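Local coordinates for protein aminotransferase, class I (Staphylococcus aureus, PDB 2O1B) that probably catalyses pyridoxal-phosphate-dependent transfer of amino groups between amino acids and 2-oxo acids, as a class I aminotransferase of the aspartate type, at residues I207-F221 with I235-Y249. Residues are numbered along the deposited sequence; the frame is centred on the assembly and turned at random.
With PLP (pyridoxal-5'-phosphate), chain B.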
loop_
_atom_site.group_PDB
_atom_site.type_symbol
_atom_site.label_atom_id
_atom_site.label_comp_id
_atom_site.label_asym_id
_atom_site.label_seq_id
_atom_site.Cartn_x
_atom_site.Cartn_y
_atom_site.Cartn_z
ATOM N N ILE A 207 -25.101 -10.254 13.562
ATOM C CA ILE A 207 -24.310 -11.368 14.092
ATOM C C ILE A 207 -25.157 -12.648 14.218
ATOM O O ILE A 207 -24.729 -13.718 13.782
ATOM C CB ILE A 207 -23.650 -10.995 15.449
ATOM C CG1 ILE A 207 -22.621 -9.872 15.256
ATOM C CG2 ILE A 207 -22.995 -12.224 16.094
ATOM C CD1 ILE A 207 -22.251 -9.148 16.550
ATOM N N ALA A 208 -26.355 -12.533 14.787
ATOM C CA ALA A 208 -27.249 -13.683 14.920
ATOM C C ALA A 208 -27.678 -14.242 13.563
ATOM O O ALA A 208 -27.864 -15.448 13.415
ATOM C CB ALA A 208 -28.464 -13.326 15.758
ATOM N N LYS A 209 -27.837 -13.368 12.573
ATOM C CA LYS A 209 -28.236 -13.803 11.235
ATOM C C LYS A 209 -27.147 -14.645 10.546
ATOM O O LYS A 209 -27.470 -15.596 9.830
ATOM C CB LYS A 209 -28.633 -12.598 10.375
ATOM C CG LYS A 209 -29.148 -12.932 8.963
ATOM C CD LYS A 209 -30.601 -13.394 8.963
ATOM C CE LYS A 209 -31.067 -13.701 7.556
ATOM N NZ LYS A 209 -31.062 -15.154 7.270
ATOM N N PHE A 210 -25.872 -14.302 10.778
ATOM C CA PHE A 210 -24.764 -14.937 10.042
ATOM C C PHE A 210 -23.792 -15.799 10.857
ATOM O O PHE A 210 -22.843 -16.360 10.295
ATOM C CB PHE A 210 -23.998 -13.902 9.185
ATOM C CG PHE A 210 -24.874 -13.180 8.203
ATOM C CD1 PHE A 210 -25.378 -13.838 7.091
ATOM C CD2 PHE A 210 -25.241 -11.855 8.419
ATOM C CE1 PHE A 210 -26.206 -13.192 6.196
ATOM C CE2 PHE A 210 -26.078 -11.202 7.530
ATOM C CZ PHE A 210 -26.556 -11.865 6.417
ATOM N N LYS A 211 -24.007 -15.914 12.164
ATOM C CA LYS A 211 -23.162 -16.795 12.973
ATOM C C LYS A 211 -23.462 -18.244 12.575
ATOM O O LYS A 211 -24.623 -18.619 12.403
ATOM C CB LYS A 211 -23.352 -16.551 14.481
ATOM C CG LYS A 211 -22.709 -17.603 15.399
ATOM C CD LYS A 211 -22.658 -17.180 16.882
ATOM C CE LYS A 211 -24.027 -16.813 17.452
ATOM N NZ LYS A 211 -25.006 -17.937 17.446
ATOM N N GLY A 212 -22.406 -19.034 12.385
ATOM C CA GLY A 212 -22.562 -20.421 11.946
ATOM C C GLY A 212 -22.844 -20.586 10.460
ATOM O O GLY A 212 -23.166 -21.684 10.005
ATOM N N THR A 213 -22.751 -19.491 9.704
ATOM C CA THR A 213 -22.780 -19.565 8.244
ATOM C C THR A 213 -21.350 -19.283 7.801
ATOM O O THR A 213 -20.507 -18.984 8.640
ATOM C CB THR A 213 -23.756 -18.536 7.618
ATOM O OG1 THR A 213 -23.348 -17.204 7.957
ATOM C CG2 THR A 213 -25.187 -18.771 8.101
ATOM N N ASP A 214 -21.056 -19.385 6.510
ATOM C CA ASP A 214 -19.729 -18.957 6.052
ATOM C C ASP A 214 -19.680 -17.487 5.618
ATOM O O ASP A 214 -18.731 -17.069 4.960
ATOM C CB ASP A 214 -19.098 -19.908 5.013
ATOM C CG ASP A 214 -20.091 -20.415 3.964
ATOM O OD1 ASP A 214 -21.307 -20.115 4.047
ATOM O OD2 ASP A 214 -19.636 -21.145 3.049
ATOM N N THR A 215 -20.686 -16.705 6.017
ATOM C CA THR A 215 -20.714 -15.276 5.709
ATOM C C THR A 215 -19.981 -14.485 6.795
ATOM O O THR A 215 -20.305 -14.587 7.980
ATOM C CB THR A 215 -22.154 -14.722 5.578
ATOM O OG1 THR A 215 -22.975 -15.622 4.825
ATOM C CG2 THR A 215 -22.153 -13.357 4.892
ATOM N N LYS A 216 -19.006 -13.684 6.384
ATOM C CA LYS A 216 -18.299 -12.819 7.322
ATOM C C LYS A 216 -18.662 -11.352 7.097
ATOM O O LYS A 216 -19.118 -10.974 6.020
ATOM C CB LYS A 216 -16.783 -12.996 7.214
ATOM C CG LYS A 216 -16.302 -14.434 7.038
ATOM C CD LYS A 216 -15.772 -14.627 5.632
ATOM C CE LYS A 216 -15.910 -16.067 5.160
ATOM N NZ LYS A 216 -16.178 -16.060 3.709
ATOM N N ILE A 217 -18.421 -10.527 8.112
ATOM C CA ILE A 217 -18.760 -9.119 8.046
ATOM C C ILE A 217 -17.500 -8.280 8.188
ATOM O O ILE A 217 -16.618 -8.588 9.007
ATOM C CB ILE A 217 -19.773 -8.733 9.165
ATOM C CG1 ILE A 217 -21.101 -9.476 8.976
ATOM C CG2 ILE A 217 -19.988 -7.214 9.232
ATOM C CD1 ILE A 217 -22.019 -9.420 10.177
ATOM N N VAL A 218 -17.420 -7.226 7.380
ATOM C CA VAL A 218 -16.401 -6.204 7.548
ATOM C C VAL A 218 -17.141 -4.944 7.910
ATOM O O VAL A 218 -17.939 -4.455 7.122
ATOM C CB VAL A 218 -15.615 -5.926 6.249
ATOM C CG1 VAL A 218 -14.582 -4.810 6.478
ATOM C CG2 VAL A 218 -14.936 -7.181 5.772
ATOM N N HIS A 219 -16.883 -4.420 9.101
ATOM C CA HIS A 219 -17.493 -3.161 9.491
ATOM C C HIS A 219 -16.488 -2.023 9.353
ATOM O O HIS A 219 -15.428 -2.060 9.968
ATOM C CB HIS A 219 -18.076 -3.221 10.915
ATOM C CG HIS A 219 -18.663 -1.919 11.371
ATOM N ND1 HIS A 219 -19.629 -1.248 10.650
ATOM C CD2 HIS A 219 -18.398 -1.149 12.452
ATOM C CE1 HIS A 219 -19.931 -0.120 11.270
ATOM N NE2 HIS A 219 -19.199 -0.036 12.365
ATOM N N ASP A 220 -16.840 -1.033 8.527
ATOM C CA ASP A 220 -16.000 0.133 8.219
ATOM C C ASP A 220 -16.326 1.264 9.194
ATOM O O ASP A 220 -17.340 1.953 9.064
ATOM C CB ASP A 220 -16.265 0.562 6.772
ATOM C CG ASP A 220 -15.374 1.701 6.287
ATOM O OD1 ASP A 220 -15.442 1.996 5.054
ATOM O OD2 ASP A 220 -14.618 2.298 7.099
ATOM N N PHE A 221 -15.444 1.452 10.166
ATOM C CA PHE A 221 -15.679 2.320 11.325
ATOM C C PHE A 221 -14.923 3.647 11.205
ATOM O O PHE A 221 -14.541 4.257 12.215
ATOM C CB PHE A 221 -15.206 1.567 12.571
ATOM C CG PHE A 221 -15.960 1.893 13.841
ATOM C CD1 PHE A 221 -17.228 2.449 13.815
ATOM C CD2 PHE A 221 -15.378 1.609 15.075
ATOM C CE1 PHE A 221 -17.909 2.727 15.001
ATOM C CE2 PHE A 221 -16.045 1.886 16.267
ATOM C CZ PHE A 221 -17.318 2.446 16.224
ATOM N N ILE A 235 -18.966 -3.151 16.421
ATOM C CA ILE A 235 -19.564 -4.464 16.149
ATOM C C ILE A 235 -18.934 -5.544 17.046
ATOM O O ILE A 235 -19.564 -6.556 17.354
ATOM C CB ILE A 235 -19.451 -4.862 14.654
ATOM C CG1 ILE A 235 -20.377 -6.048 14.339
ATOM C CG2 ILE A 235 -17.972 -5.139 14.251
ATOM C CD1 ILE A 235 -20.547 -6.340 12.843
ATOM N N LEU A 236 -17.688 -5.313 17.471
ATOM C CA LEU A 236 -16.981 -6.269 18.322
ATOM C C LEU A 236 -17.387 -6.210 19.795
ATOM O O LEU A 236 -17.020 -7.097 20.564
ATOM C CB LEU A 236 -15.463 -6.129 18.180
ATOM C CG LEU A 236 -14.847 -6.236 16.783
ATOM C CD1 LEU A 236 -13.345 -6.234 16.918
ATOM C CD2 LEU A 236 -15.305 -7.474 16.074
ATOM N N ALA A 237 -18.148 -5.188 20.189
ATOM C CA ALA A 237 -18.675 -5.115 21.561
ATOM C C ALA A 237 -19.988 -5.885 21.708
ATOM O O ALA A 237 -20.469 -6.115 22.822
ATOM C CB ALA A 237 -18.842 -3.665 22.009
ATOM N N SER A 238 -20.578 -6.272 20.583
ATOM C CA SER A 238 -21.743 -7.154 20.608
ATOM C C SER A 238 -21.267 -8.580 20.864
ATOM O O SER A 238 -20.256 -8.994 20.315
ATOM C CB SER A 238 -22.508 -7.078 19.285
ATOM O OG SER A 238 -23.276 -5.888 19.196
ATOM N N GLU A 239 -21.980 -9.323 21.706
ATOM C CA GLU A 239 -21.610 -10.704 22.003
ATOM C C GLU A 239 -21.436 -11.499 20.710
ATOM O O GLU A 239 -22.264 -11.397 19.807
ATOM C CB GLU A 239 -22.659 -11.362 22.908
ATOM C CG GLU A 239 -22.118 -12.562 23.680
ATOM C CD GLU A 239 -23.200 -13.385 24.362
ATOM O OE1 GLU A 239 -24.222 -12.810 24.802
ATOM O OE2 GLU A 239 -23.015 -14.619 24.471
ATOM N N ASN A 240 -20.339 -12.255 20.619
ATOM C CA ASN A 240 -20.027 -13.089 19.439
ATOM C C ASN A 240 -19.559 -12.314 18.190
ATOM O O ASN A 240 -19.368 -12.913 17.127
ATOM C CB ASN A 240 -21.206 -14.020 19.056
ATOM C CG ASN A 240 -21.704 -14.870 20.216
ATOM O OD1 ASN A 240 -20.919 -15.504 20.920
ATOM N ND2 ASN A 240 -23.024 -14.901 20.408
ATOM N N GLY A 241 -19.365 -10.998 18.319
ATOM C CA GLY A 241 -18.920 -10.150 17.204
ATOM C C GLY A 241 -17.682 -10.658 16.478
ATOM O O GLY A 241 -17.653 -10.724 15.242
ATOM N N LYS A 242 -16.660 -11.027 17.250
ATOM C CA LYS A 242 -15.395 -11.500 16.694
ATOM C C LYS A 242 -15.515 -12.838 15.967
ATOM O O LYS A 242 -14.617 -13.210 15.211
ATOM C CB LYS A 242 -14.319 -11.581 17.780
ATOM C CG LYS A 242 -13.935 -10.227 18.368
ATOM C CD LYS A 242 -12.644 -10.286 19.190
ATOM C CE LYS A 242 -12.743 -11.261 20.352
ATOM N NZ LYS A 242 -11.451 -11.318 21.103
ATOM N N ASP A 243 -16.609 -13.557 16.191
ATOM C CA ASP A 243 -16.840 -14.837 15.520
ATOM C C ASP A 243 -17.209 -14.660 14.059
ATOM O O ASP A 243 -17.028 -15.569 13.250
ATOM C CB ASP A 243 -17.970 -15.600 16.199
ATOM C CG ASP A 243 -17.602 -16.115 17.574
ATOM O OD1 ASP A 243 -16.490 -15.841 18.076
ATOM O OD2 ASP A 243 -18.456 -16.801 18.159
ATOM N N VAL A 244 -17.758 -13.497 13.728
ATOM C CA VAL A 244 -18.256 -13.253 12.369
ATOM C C VAL A 244 -17.560 -12.095 11.662
ATOM O O VAL A 244 -17.556 -12.043 10.435
ATOM C CB VAL A 244 -19.778 -12.965 12.335
ATOM C CG1 VAL A 244 -20.575 -14.110 12.946
ATOM C CG2 VAL A 244 -20.089 -11.636 13.034
ATOM N N ALA A 245 -16.990 -11.174 12.432
ATOM C CA ALA A 245 -16.598 -9.876 11.890
ATOM C C ALA A 245 -15.195 -9.389 12.231
ATOM O O ALA A 245 -14.600 -9.783 13.247
ATOM C CB ALA A 245 -17.608 -8.811 12.313
ATOM N N ILE A 246 -14.685 -8.516 11.361
ATOM C CA ILE A 246 -13.583 -7.618 11.709
ATOM C C ILE A 246 -14.110 -6.204 11.630
ATOM O O ILE A 246 -15.083 -5.928 10.925
ATOM C CB ILE A 246 -12.352 -7.740 10.760
ATOM C CG1 ILE A 246 -12.756 -7.542 9.291
ATOM C CG2 ILE A 246 -11.627 -9.059 10.987
ATOM C CD1 ILE A 246 -11.560 -7.398 8.323
ATOM N N GLU A 247 -13.469 -5.311 12.372
ATOM C CA GLU A 247 -13.781 -3.899 12.310
ATOM C C GLU A 247 -12.544 -3.140 11.868
ATOM O O GLU A 247 -11.444 -3.416 12.334
ATOM C CB GLU A 247 -14.210 -3.422 13.672
ATOM C CG GLU A 247 -14.807 -2.044 13.680
ATOM C CD GLU A 247 -15.651 -1.870 14.885
ATOM O OE1 GLU A 247 -15.080 -1.693 15.992
ATOM O OE2 GLU A 247 -16.884 -1.945 14.722
ATOM N N ILE A 248 -12.731 -2.175 10.974
ATOM C CA ILE A 248 -11.610 -1.387 10.456
ATOM C C ILE A 248 -11.745 0.060 10.945
ATOM O O ILE A 248 -12.795 0.683 10.820
ATOM C CB ILE A 248 -11.500 -1.527 8.932
ATOM C CG1 ILE A 248 -10.898 -2.907 8.599
ATOM C CG2 ILE A 248 -10.644 -0.401 8.337
ATOM C CD1 ILE A 248 -10.848 -3.264 7.159
ATOM N N TYR A 249 -10.684 0.557 11.548
ATOM C CA TYR A 249 -10.683 1.861 12.198
ATOM C C TYR A 249 -9.597 2.721 11.569
ATOM O O TYR A 249 -8.484 2.236 11.358
ATOM C CB TYR A 249 -10.406 1.691 13.696
ATOM C CG TYR A 249 -10.646 2.950 14.504
ATOM C CD1 TYR A 249 -11.903 3.203 15.076
ATOM C CD2 TYR A 249 -9.631 3.902 14.683
ATOM C CE1 TYR A 249 -12.146 4.383 15.798
ATOM C CE2 TYR A 249 -9.861 5.076 15.408
ATOM C CZ TYR A 249 -11.123 5.310 15.951
ATOM O OH TYR A 249 -11.352 6.472 16.655
HETATM N N1 PLP B . -14.374 4.255 4.641
HETATM C C2 PLP B . -15.189 5.362 4.785
HETATM C C2A PLP B . -16.651 5.166 5.078
HETATM C C3 PLP B . -14.617 6.633 4.688
HETATM O O3 PLP B . -15.379 7.757 4.825
HETATM C C4 PLP B . -13.245 6.771 4.439
HETATM C C4A PLP B . -12.588 8.045 4.880
HETATM C C5 PLP B . -12.438 5.641 4.280
HETATM C C6 PLP B . -13.017 4.377 4.381
HETATM C C5A PLP B . -10.949 5.761 3.980
HETATM O O4P PLP B . -10.195 6.162 5.109
HETATM P P PLP B . -8.580 6.181 5.060
HETATM O O1P PLP B . -8.101 7.623 5.015
HETATM O O2P PLP B . -8.161 5.432 3.823
HETATM O O3P PLP B . -8.090 5.515 6.314
#
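Strands 216-220 and 245-249 run parallel, their axes 4.8 Å apart and 16° askew, as neighbours in the seven-stranded mixed sheet of the fold-type I aminotransferase large domain. Five backbone hydrogen bonds knit them in the alternating parallel pattern: Ile217 and His219 each give and accept, and the ladder ends at Phe221 N to Ile248 O (2.8 Å). On one face Val218 CG1 reaches Ile248 CD1 at 4.1 Å, and helices 118-129 and 269-282 pack over this side. The other face is roofed by the turn region at 235-241 and the end of helix 200-210. There Ile235 spreads its branches, CD1 against Ile217 CG2 (3.8 Å) and CG2 against His219 CB. Ile207, with CG1 turned beside its backbone N (chi1 -65°), pushes CD1 to 3.4 Å from Ser238 CB, tighter than usual carbon contact, while its side chain crosses that of Val244 at about a right angle, Ile207 CG1 meeting Val244 CG2 at 3.8 Å. Glu247 OE1 comes to 3.4 Å from Phe221 CD2 and is also hydrogen-bonded to Tyr98 OH and Ser234 OG. Near the C-terminal end of the strand, Asp220 carries the contact into the cofactor pocket. With CG anti to the backbone N (chi1 -176°), its carboxylate extends to the pyridine ring, and OD1, also hydrogen-bonded by Tyr146 OH, lies 2.5 Å from PLP N1.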